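Local coordinates for O-methyltransferase, putative (Bacillus cereus, PDB 3DUW), which probably transfers the methyl group of S-adenosyl-L-methionine to an oxygen atom of an acceptor, and is captured here with the product S-adenosyl-L-homocysteine, at residues 49-52 against 53-57; 96-99 against 100-104; 150-153 against 154-157; 185-188 against 189-192. All coordinates share one frame; numbering follows the deposited sequence.

Each contact is one continuous stretch of a Rossmann-like methyltransferase chain, which lines helices along a mixed sheet; contacts 1, 2 and 4 lie within helices, and contact 3 runs over a helix end. Contact 1 sits nearest the cofactor site: the side chain of Leu50 is about 6 Å from the bound S-adenosyl-L-homocysteine, against about 8 Å for Ala99 of contact 2, 11 Å for Trp152 of contact 3 and 12 Å for Ile187 of contact 4. Contacts 2 and 4 lie on opposite sides of the chain's centre, their own centres 31 Å apart. Contacts 3 and 4 are the touching pair, joined where Phe150 CB packs 3.5 Å from Phe190 CE1. Contacts 1 and 4 both reach the second subunit.

Contact 1 (49-52 against 53-57); sequences FLQL and LVQIQ
Phe49 and Leu53, one turn apart on helix 44-57 of this Rossmann-like methyltransferase fold, run side by side and point the same way. The apolar part of the contact rests on them: Phe49 CE2 lies 4.1 Å from Leu53 CD2, the methyl approaching the ring obliquely. Phe49 reaches this place because its CG stands anti to the backbone N (chi1 174°), which swings the ring along the helix toward the following turn.

This flank also meets the second subunit, where Phe49 packs on Met218 of that subunit and Leu53 on the Leu53 of that subunit. Leu53 lies between the second subunit and strands 136-139 and 162-166, while Leu50 and Val54 rest on Phe138 and Phe136, and Leu50 comes within about 4 Å of the side chain of Val42, a residue of the S-adenosyl-L-homocysteine site.

Regular i to i+4 backbone hydrogen bonds hold the turns together, among them Val54 N to Leu50 O at 3.0 Å and Ile56 N to Leu52 O at 2.8 Å. Apolar branches lie beside the same carbonyls: Val54 CG2 is 3.3 Å from Leu50 O, and Ile56 CG1 is 3.1 Å from Leu52 O.

On the more polar flank, Gln55 runs extended beyond CG and crosses Leu52 at a slant. Its amide oxygen OE1 comes to rest 3.3 Å from the methyl Leu52 CD2.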
loop_
_atom_site.group_PDB
_atom_site.type_symbol
_atom_site.label_atom_id
_atom_site.label_comp_id
_atom_site.label_asym_id
_atom_site.label_seq_id
_atom_site.Cartn_x
_atom_site.Cartn_y
_atom_site.Cartn_z
ATOM N N PHE A 49 -6.736 1.778 -4.012
ATOM C CA PHE A 49 -5.396 1.328 -3.662
ATOM C C PHE A 49 -5.084 0.108 -4.531
ATOM O O PHE A 49 -3.999 0.001 -5.103
ATOM C CB PHE A 49 -5.326 0.934 -2.186
ATOM C CG PHE A 49 -4.013 0.323 -1.790
ATOM C CD1 PHE A 49 -2.910 1.126 -1.510
ATOM C CD2 PHE A 49 -3.864 -1.057 -1.744
ATOM C CE1 PHE A 49 -1.676 0.555 -1.191
ATOM C CE2 PHE A 49 -2.634 -1.634 -1.428
ATOM C CZ PHE A 49 -1.541 -0.825 -1.152
ATOM N N LEU A 50 -6.033 -0.818 -4.623
ATOM C CA LEU A 50 -5.827 -2.011 -5.437
ATOM C C LEU A 50 -5.623 -1.651 -6.907
ATOM O O LEU A 50 -4.721 -2.169 -7.560
ATOM C CB LEU A 50 -7.015 -2.961 -5.306
ATOM C CG LEU A 50 -7.167 -3.646 -3.944
ATOM C CD1 LEU A 50 -8.480 -4.401 -3.923
ATOM C CD2 LEU A 50 -6.002 -4.596 -3.682
ATOM N N GLN A 51 -6.463 -0.765 -7.431
ATOM C CA GLN A 51 -6.342 -0.356 -8.824
ATOM C C GLN A 51 -4.961 0.231 -9.095
ATOM O O GLN A 51 -4.304 -0.121 -10.075
ATOM C CB GLN A 51 -7.407 0.684 -9.151
ATOM C CG GLN A 51 -7.417 1.137 -10.593
ATOM C CD GLN A 51 -8.504 2.147 -10.837
ATOM O OE1 GLN A 51 -8.406 3.291 -10.411
ATOM N NE2 GLN A 51 -9.565 1.721 -11.501
ATOM N N LEU A 52 -4.524 1.134 -8.226
ATOM C CA LEU A 52 -3.225 1.764 -8.398
ATOM C C LEU A 52 -2.087 0.757 -8.293
ATOM O O LEU A 52 -1.122 0.834 -9.051
ATOM C CB LEU A 52 -3.046 2.888 -7.374
ATOM C CG LEU A 52 -3.964 4.097 -7.596
ATOM C CD1 LEU A 52 -3.873 5.042 -6.408
ATOM C CD2 LEU A 52 -3.586 4.808 -8.893
ATOM N N LEU A 53 -2.195 -0.201 -7.376
ATOM C CA LEU A 53 -1.132 -1.186 -7.233
ATOM C C LEU A 53 -1.045 -2.037 -8.497
ATOM O O LEU A 53 0.047 -2.404 -8.935
ATOM C CB LEU A 53 -1.375 -2.074 -6.011
ATOM C CG LEU A 53 -0.150 -2.869 -5.545
ATOM C CD1 LEU A 53 1.009 -1.920 -5.244
ATOM C CD2 LEU A 53 -0.517 -3.687 -4.312
ATOM N N VAL A 54 -2.196 -2.352 -9.084
ATOM C CA VAL A 54 -2.228 -3.127 -10.318
ATOM C C VAL A 54 -1.515 -2.337 -11.420
ATOM O O VAL A 54 -0.740 -2.898 -12.195
ATOM C CB VAL A 54 -3.685 -3.425 -10.745
ATOM C CG1 VAL A 54 -3.736 -3.853 -12.208
ATOM C CG2 VAL A 54 -4.262 -4.523 -9.859
ATOM N N GLN A 55 -1.758 -1.031 -11.473
ATOM C CA GLN A 55 -1.129 -0.190 -12.487
ATOM C C GLN A 55 0.372 -0.074 -12.247
ATOM O O GLN A 55 1.160 -0.107 -13.193
ATOM C CB GLN A 55 -1.774 1.200 -12.496
ATOM C CG GLN A 55 -3.270 1.164 -12.775
ATOM C CD GLN A 55 -3.916 2.533 -12.769
ATOM O OE1 GLN A 55 -3.704 3.328 -11.854
ATOM N NE2 GLN A 55 -4.723 2.809 -13.785
ATOM N N ILE A 56 0.770 0.044 -10.984
ATOM C CA ILE A 56 2.182 0.162 -10.640
ATOM C C ILE A 56 2.935 -1.092 -11.057
ATOM O O ILE A 56 4.036 -1.015 -11.603
ATOM C CB ILE A 56 2.363 0.405 -9.129
ATOM C CG1 ILE A 56 1.820 1.789 -8.776
ATOM C CG2 ILE A 56 3.833 0.295 -8.747
ATOM C CD1 ILE A 56 1.713 2.051 -7.296
ATOM N N GLN A 57 2.343 -2.252 -10.807
ATOM C CA GLN A 57 2.985 -3.498 -11.196
ATOM C C GLN A 57 2.861 -3.739 -12.693
ATOM O O GLN A 57 3.684 -4.438 -13.281
ATOM C CB GLN A 57 2.363 -4.688 -10.474
ATOM C CG GLN A 57 2.834 -6.006 -11.071
ATOM C CD GLN A 57 2.233 -7.216 -10.416
ATOM O OE1 GLN A 57 1.022 -7.293 -10.218
ATOM N NE2 GLN A 57 3.080 -8.189 -10.088
#

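Contact 2 (96-99 against 100-104); sequences ADIA and RSNIE
Asp97 and Arg100 meet on helix 93-105, the connecting helix of the beta-alpha-beta unit formed with strands 85-90 and 112-116. Their link is a salt bridge with a bent, weak hydrogen bond: Arg100 NH1 stands 2.9 Å from Asp97 OD1, but the angle at the hydrogen is only 127°. The carboxylate oxygen lies at the edge of the guanidinium, near its plane, while the two flat groups are turned 60° apart. Arg100 gets there with its chain stretched from CG to NE, running back along the helix. Its firmer anchorage is on the sheet, where NH2 donates to Thr116 OG1 and Val114 O; one charged group thus ties helix to neighbouring strand and uses its other terminal nitrogen for Asp97.

Two aliphatic groups pack against polar ones. Ala96 CB touches the same guanidinium obliquely, 3.6 Å from NH1, and the side chains of Ile98 and Asn102 lie side by side, with Ile98 CG2 3.6 Å from Asn102 ND2. That amide nitrogen donates to Gly69 O, and OD1 of Asn102 accepts from Arg105, so both ends of the amide have polar partners. Ala96 is also close to Glu90, which binds S-adenosyl-L-homocysteine.

The remaining bonds are helical, such as Ile103 N to Ala99 O at 2.8 Å. Asp97 O accepts twice: the Ser101 backbone N reaches it at 3.0 Å, and the hydroxyl folds back with OG beside its own N (chi1 -57°). These donors approach from opposite faces of the carbonyl plane, with Ser101 OG 2.7 Å from Asp97 O.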
loop_
_atom_site.group_PDB
_atom_site.type_symbol
_atom_site.label_atom_id
_atom_site.label_comp_id
_atom_site.label_asym_id
_atom_site.label_seq_id
_atom_site.Cartn_x
_atom_site.Cartn_y
_atom_site.Cartn_z
ATOM N N ALA A 96 -22.310 -14.526 -7.570
ATOM C CA ALA A 96 -21.635 -14.588 -8.858
ATOM C C ALA A 96 -22.433 -13.945 -9.981
ATOM O O ALA A 96 -21.881 -13.201 -10.787
ATOM C CB ALA A 96 -21.304 -16.033 -9.207
ATOM N N ASP A 97 -23.733 -14.226 -10.044
ATOM C CA ASP A 97 -24.541 -13.635 -11.102
ATOM C C ASP A 97 -24.723 -12.139 -10.932
ATOM O O ASP A 97 -24.788 -11.406 -11.918
ATOM C CB ASP A 97 -25.898 -14.324 -11.207
ATOM C CG ASP A 97 -25.831 -15.580 -12.040
ATOM O OD1 ASP A 97 -24.986 -15.626 -12.965
ATOM O OD2 ASP A 97 -26.623 -16.512 -11.787
ATOM N N ILE A 98 -24.808 -11.686 -9.686
ATOM C CA ILE A 98 -24.939 -10.259 -9.429
ATOM C C ILE A 98 -23.623 -9.604 -9.843
ATOM O O ILE A 98 -23.623 -8.547 -10.467
ATOM C CB ILE A 98 -25.253 -9.979 -7.938
ATOM C CG1 ILE A 98 -26.679 -10.450 -7.630
ATOM C CG2 ILE A 98 -25.094 -8.491 -7.623
ATOM C CD1 ILE A 98 -27.072 -10.340 -6.181
ATOM N N ALA A 99 -22.504 -10.249 -9.517
ATOM C CA ALA A 99 -21.190 -9.725 -9.885
ATOM C C ALA A 99 -21.063 -9.620 -11.407
ATOM O O ALA A 99 -20.631 -8.596 -11.926
ATOM C CB ALA A 99 -20.083 -10.621 -9.320
ATOM N N ARG A 100 -21.438 -10.680 -12.121
ATOM C CA ARG A 100 -21.370 -10.662 -13.580
ATOM C C ARG A 100 -22.195 -9.507 -14.126
ATOM O O ARG A 100 -21.791 -8.844 -15.077
ATOM C CB ARG A 100 -21.896 -11.975 -14.171
ATOM C CG ARG A 100 -21.029 -13.174 -13.861
ATOM C CD ARG A 100 -21.455 -14.411 -14.649
ATOM N NE ARG A 100 -20.658 -15.569 -14.253
ATOM C CZ ARG A 100 -21.005 -16.439 -13.310
ATOM N NH1 ARG A 100 -22.156 -16.309 -12.659
ATOM N NH2 ARG A 100 -20.168 -17.414 -12.976
ATOM N N SER A 101 -23.348 -9.265 -13.509
ATOM C CA SER A 101 -24.239 -8.195 -13.939
ATOM C C SER A 101 -23.607 -6.830 -13.695
ATOM O O SER A 101 -23.672 -5.949 -14.551
ATOM C CB SER A 101 -25.575 -8.308 -13.202
ATOM O OG SER A 101 -26.157 -9.587 -13.424
ATOM N N ASN A 102 -22.985 -6.657 -12.532
ATOM C CA ASN A 102 -22.337 -5.392 -12.211
ATOM C C ASN A 102 -21.134 -5.172 -13.108
ATOM O O ASN A 102 -20.896 -4.061 -13.580
ATOM C CB ASN A 102 -21.903 -5.362 -10.745
ATOM C CG ASN A 102 -23.075 -5.189 -9.800
ATOM O OD1 ASN A 102 -24.061 -4.537 -10.139
ATOM N ND2 ASN A 102 -22.967 -5.757 -8.604
ATOM N N ILE A 103 -20.373 -6.235 -13.339
ATOM C CA ILE A 103 -19.197 -6.154 -14.190
ATOM C C ILE A 103 -19.613 -5.796 -15.617
ATOM O O ILE A 103 -18.933 -5.028 -16.300
ATOM C CB ILE A 103 -18.423 -7.490 -14.164
ATOM C CG1 ILE A 103 -17.793 -7.675 -12.780
ATOM C CG2 ILE A 103 -17.354 -7.510 -15.248
ATOM C CD1 ILE A 103 -17.168 -9.033 -12.554
ATOM N N GLU A 104 -20.744 -6.339 -16.055
ATOM C CA GLU A 104 -21.253 -6.058 -17.394
ATOM C C GLU A 104 -21.703 -4.605 -17.499
ATOM O O GLU A 104 -21.443 -3.938 -18.504
ATOM C CB GLU A 104 -22.426 -6.986 -17.721
ATOM C CG GLU A 104 -23.104 -6.691 -19.053
ATOM C CD GLU A 104 -22.163 -6.832 -20.231
ATOM O OE1 GLU A 104 -21.633 -7.944 -20.439
ATOM O OE2 GLU A 104 -21.954 -5.832 -20.950
#

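Contact 3 (150-153 against 154-157); sequences FEWA and LKLS
Leu156 N is shared between two carbonyls one turn back: it donates to Trp152 O at 2.9 Å and, weakly and at a poorer angle of 123°, to Ala153 O at 3.3 Å. The divided bond marks the end of helix 146-155, for Leu156 is the first residue to leave helical backbone angles. At the same helix end, Leu154 O is gripped twice by Ser157, through its backbone N and, at 2.6 Å, through its hydroxyl OG, both from the same face of the carbonyl. The short side-chain bond is made possible by OG lying between its own backbone N and carbonyl carbon (chi1 69°), which folds the hydroxyl back toward the helix end.

Upstream the helix is regular, with Leu154 N bonded to Phe150 O at 3.0 Å and Lys155 N to Glu151 O.

The side-chain contact centres on the indole of Trp152. Lys155 runs alongside it, extended and pointing the same way, so that its aliphatic carbon CD lies 3.6 Å from Trp152 CZ3 while NZ reaches 3.9 Å from CH2. From another direction Leu156 slants across the ring system and brings CD1 to 4.1 Å from CE3. Both approaches are oblique to the ring. NZ also makes a long, weak ion pair with Glu127, on which Trp152 packs too.

Trp152 itself leans on helix 119-128, at Leu120, Leu123 and Gln124. Phe150 faces another way, onto Leu193 and Ile194 of helix 182-196 and Val200 of strand 200-209, so this helix, which connects strands 136-139 and 162-166, is held between two neighbouring helices.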
loop_
_atom_site.group_PDB
_atom_site.type_symbol
_atom_site.label_atom_id
_atom_site.label_comp_id
_atom_site.label_asym_id
_atom_site.label_seq_id
_atom_site.Cartn_x
_atom_site.Cartn_y
_atom_site.Cartn_z
ATOM N N PHE A 150 -3.263 -19.311 0.002
ATOM C CA PHE A 150 -1.896 -18.814 -0.120
ATOM C C PHE A 150 -1.050 -19.842 -0.867
ATOM O O PHE A 150 -0.273 -19.492 -1.751
ATOM C CB PHE A 150 -1.287 -18.545 1.262
ATOM C CG PHE A 150 0.177 -18.208 1.222
ATOM C CD1 PHE A 150 0.643 -17.141 0.455
ATOM C CD2 PHE A 150 1.095 -18.970 1.934
ATOM C CE1 PHE A 150 2.006 -16.845 0.395
ATOM C CE2 PHE A 150 2.457 -18.682 1.883
ATOM C CZ PHE A 150 2.916 -17.616 1.110
ATOM N N GLU A 151 -1.211 -21.116 -0.518
ATOM C CA GLU A 151 -0.451 -22.162 -1.188
ATOM C C GLU A 151 -0.807 -22.212 -2.670
ATOM O O GLU A 151 0.068 -22.395 -3.519
ATOM C CB GLU A 151 -0.703 -23.515 -0.522
ATOM C CG GLU A 151 -0.080 -23.632 0.861
ATOM C CD GLU A 151 1.432 -23.475 0.834
ATOM O OE1 GLU A 151 2.083 -24.164 0.026
ATOM O OE2 GLU A 151 1.970 -22.665 1.621
ATOM N N TRP A 152 -2.090 -22.046 -2.988
ATOM C CA TRP A 152 -2.517 -22.048 -4.382
ATOM C C TRP A 152 -1.977 -20.813 -5.095
ATOM O O TRP A 152 -1.580 -20.878 -6.260
ATOM C CB TRP A 152 -4.044 -22.073 -4.488
ATOM C CG TRP A 152 -4.602 -23.454 -4.563
ATOM C CD1 TRP A 152 -5.374 -24.079 -3.632
ATOM C CD2 TRP A 152 -4.419 -24.391 -5.631
ATOM N NE1 TRP A 152 -5.688 -25.352 -4.051
ATOM C CE2 TRP A 152 -5.114 -25.568 -5.274
ATOM C CE3 TRP A 152 -3.736 -24.351 -6.852
ATOM C CZ2 TRP A 152 -5.144 -26.699 -6.099
ATOM C CZ3 TRP A 152 -3.768 -25.477 -7.673
ATOM C CH2 TRP A 152 -4.469 -26.634 -7.290
ATOM N N ALA A 153 -1.965 -19.683 -4.396
ATOM C CA ALA A 153 -1.462 -18.445 -4.978
ATOM C C ALA A 153 -0.006 -18.630 -5.388
ATOM O O ALA A 153 0.394 -18.256 -6.488
ATOM C CB ALA A 153 -1.584 -17.303 -3.976
ATOM N N LEU A 154 0.784 -19.213 -4.493
ATOM C CA LEU A 154 2.195 -19.452 -4.758
ATOM C C LEU A 154 2.344 -20.385 -5.954
ATOM O O LEU A 154 3.179 -20.169 -6.834
ATOM C CB LEU A 154 2.853 -20.095 -3.537
ATOM C CG LEU A 154 4.122 -19.456 -2.970
ATOM C CD1 LEU A 154 4.794 -20.451 -2.035
ATOM C CD2 LEU A 154 5.064 -19.058 -4.090
ATOM N N LYS A 155 1.517 -21.423 -5.973
ATOM C CA LYS A 155 1.531 -22.423 -7.033
ATOM C C LYS A 155 1.205 -21.830 -8.404
ATOM O O LYS A 155 1.785 -22.227 -9.415
ATOM C CB LYS A 155 0.532 -23.531 -6.688
ATOM C CG LYS A 155 0.646 -24.795 -7.528
ATOM C CD LYS A 155 -0.292 -25.872 -6.990
ATOM C CE LYS A 155 -0.062 -27.212 -7.667
ATOM N NZ LYS A 155 -0.928 -28.283 -7.097
ATOM N N LEU A 156 0.287 -20.868 -8.431
ATOM C CA LEU A 156 -0.134 -20.241 -9.680
ATOM C C LEU A 156 0.542 -18.904 -9.960
ATOM O O LEU A 156 0.116 -18.159 -10.842
ATOM C CB LEU A 156 -1.653 -20.056 -9.669
ATOM C CG LEU A 156 -2.450 -21.341 -9.432
ATOM C CD1 LEU A 156 -3.933 -21.023 -9.323
ATOM C CD2 LEU A 156 -2.188 -22.321 -10.568
ATOM N N SER A 157 1.608 -18.612 -9.224
ATOM C CA SER A 157 2.328 -17.353 -9.385
ATOM C C SER A 157 3.557 -17.454 -10.282
ATOM O O SER A 157 3.846 -18.503 -10.860
ATOM C CB SER A 157 2.772 -16.842 -8.013
ATOM O OG SER A 157 3.787 -17.674 -7.470
#

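Contact 4 (185-188 against 189-192); sequences QGIR and RFYE
The guanidinium of Arg189 has Gln185 O and Arg188 CB over one face, while Glu192 OE1 and water 1 lie at its edge in plane. It grips Glu192 side-on with two nitrogens: NE to OE1 at 3.0 Å, met from above the carboxylate plane, and NH2 to OE2 at 2.9 Å on the syn side. Bends at chi2 and chi3 (-65° and 84°) curl the arginine back over the helix, where its CG passes 3.1 Å from Gln185 O.

The guanidinium of Arg188 is turned 72° from that of Arg189, and the two like charges are bridged by water 1, which accepts from Arg188 NE and from Arg189 NH2. Water 2 accepts from Arg188 NH2 and donates to Glu192 OE2. Arg188 also donates from NH1 to Val174 O.

At the ring of Tyr191 the edge is used: Ile187 O and Arg188 CA lie near its plane, and Ile187 CG2 presses 3.3 Å from CE2. Its hydroxyl bonds to Val168 O, and its ring meets Tyr13 of the second subunit edge to face. Regular helical bonds, such as Tyr191 N to Ile187 O at 3.0 Å, underlie all of this on helix 182-196.

With one carboxylate among two arginines, Glu192 probably offsets part of the repulsion; its bidentate pairing fixes the orientation of Arg189, whereas Arg188 is reached through water.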
loop_
_atom_site.group_PDB
_atom_site.type_symbol
_atom_site.label_atom_id
_atom_site.label_comp_id
_atom_site.label_asym_id
_atom_site.label_seq_id
_atom_site.Cartn_x
_atom_site.Cartn_y
_atom_site.Cartn_z
ATOM N N GLN A 185 -8.165 -17.577 13.322
ATOM C CA GLN A 185 -7.186 -18.656 13.283
ATOM C C GLN A 185 -6.652 -18.812 11.859
ATOM O O GLN A 185 -5.454 -19.002 11.659
ATOM C CB GLN A 185 -7.808 -19.966 13.782
ATOM C CG GLN A 185 -8.230 -19.915 15.251
ATOM C CD GLN A 185 -7.061 -19.703 16.204
ATOM O OE1 GLN A 185 -7.250 -19.317 17.359
ATOM N NE2 GLN A 185 -5.851 -19.968 15.730
ATOM N N GLY A 186 -7.538 -18.711 10.873
ATOM C CA GLY A 186 -7.115 -18.825 9.488
ATOM C C GLY A 186 -6.094 -17.763 9.113
ATOM O O GLY A 186 -5.119 -18.052 8.419
ATOM N N ILE A 187 -6.312 -16.529 9.561
ATOM C CA ILE A 187 -5.378 -15.455 9.251
ATOM C C ILE A 187 -4.040 -15.687 9.949
ATOM O O ILE A 187 -2.988 -15.434 9.369
ATOM C CB ILE A 187 -5.963 -14.076 9.644
ATOM C CG1 ILE A 187 -7.110 -13.711 8.692
ATOM C CG2 ILE A 187 -4.878 -13.016 9.626
ATOM C CD1 ILE A 187 -6.715 -13.663 7.229
ATOM N N ARG A 188 -4.069 -16.176 11.186
ATOM C CA ARG A 188 -2.821 -16.446 11.887
ATOM C C ARG A 188 -2.032 -17.547 11.162
ATOM O O ARG A 188 -0.812 -17.455 11.039
ATOM C CB ARG A 188 -3.099 -16.831 13.347
ATOM C CG ARG A 188 -3.530 -15.639 14.211
ATOM C CD ARG A 188 -3.899 -16.060 15.628
ATOM N NE ARG A 188 -2.796 -16.715 16.322
ATOM C CZ ARG A 188 -1.785 -16.080 16.905
ATOM N NH1 ARG A 188 -1.725 -14.757 16.892
ATOM N NH2 ARG A 188 -0.829 -16.776 17.503
ATOM N N ARG A 189 -2.729 -18.573 10.674
ATOM C CA ARG A 189 -2.089 -19.665 9.934
ATOM C C ARG A 189 -1.432 -19.084 8.675
ATOM O O ARG A 189 -0.365 -19.530 8.245
ATOM C CB ARG A 189 -3.131 -20.710 9.511
ATOM C CG ARG A 189 -3.847 -21.446 10.639
ATOM C CD ARG A 189 -2.891 -22.309 11.445
ATOM N NE ARG A 189 -2.208 -21.534 12.473
ATOM C CZ ARG A 189 -2.812 -21.034 13.545
ATOM N NH1 ARG A 189 -4.112 -21.235 13.730
ATOM N NH2 ARG A 189 -2.122 -20.331 14.431
ATOM N N PHE A 190 -2.100 -18.095 8.087
ATOM C CA PHE A 190 -1.645 -17.405 6.882
ATOM C C PHE A 190 -0.319 -16.673 7.142
ATOM O O PHE A 190 0.639 -16.835 6.387
ATOM C CB PHE A 190 -2.763 -16.442 6.455
ATOM C CG PHE A 190 -2.488 -15.655 5.202
ATOM C CD1 PHE A 190 -2.042 -16.267 4.036
ATOM C CD2 PHE A 190 -2.775 -14.292 5.168
ATOM C CE1 PHE A 190 -1.892 -15.528 2.852
ATOM C CE2 PHE A 190 -2.631 -13.551 3.997
ATOM C CZ PHE A 190 -2.191 -14.165 2.838
ATOM N N TYR A 191 -0.260 -15.881 8.211
ATOM C CA TYR A 191 0.971 -15.162 8.560
ATOM C C TYR A 191 2.109 -16.171 8.744
ATOM O O TYR A 191 3.211 -15.996 8.219
ATOM C CB TYR A 191 0.796 -14.387 9.873
ATOM C CG TYR A 191 0.119 -13.035 9.770
ATOM C CD1 TYR A 191 0.860 -11.874 9.554
ATOM C CD2 TYR A 191 -1.256 -12.911 9.956
ATOM C CE1 TYR A 191 0.246 -10.620 9.537
ATOM C CE2 TYR A 191 -1.881 -11.667 9.940
ATOM C CZ TYR A 191 -1.121 -10.523 9.733
ATOM O OH TYR A 191 -1.722 -9.281 9.743
ATOM N N GLU A 192 1.830 -17.230 9.495
ATOM C CA GLU A 192 2.821 -18.264 9.768
ATOM C C GLU A 192 3.338 -18.948 8.506
ATOM O O GLU A 192 4.534 -19.190 8.376
ATOM C CB GLU A 192 2.228 -19.305 10.721
ATOM C CG GLU A 192 1.992 -18.779 12.130
ATOM C CD GLU A 192 1.001 -19.623 12.914
ATOM O OE1 GLU A 192 0.692 -20.749 12.476
ATOM O OE2 GLU A 192 0.530 -19.161 13.973
HETATM O O HOH W 1 -3.359 -19.473 16.825
HETATM O O HOH W 2 0.151 -19.462 16.646
#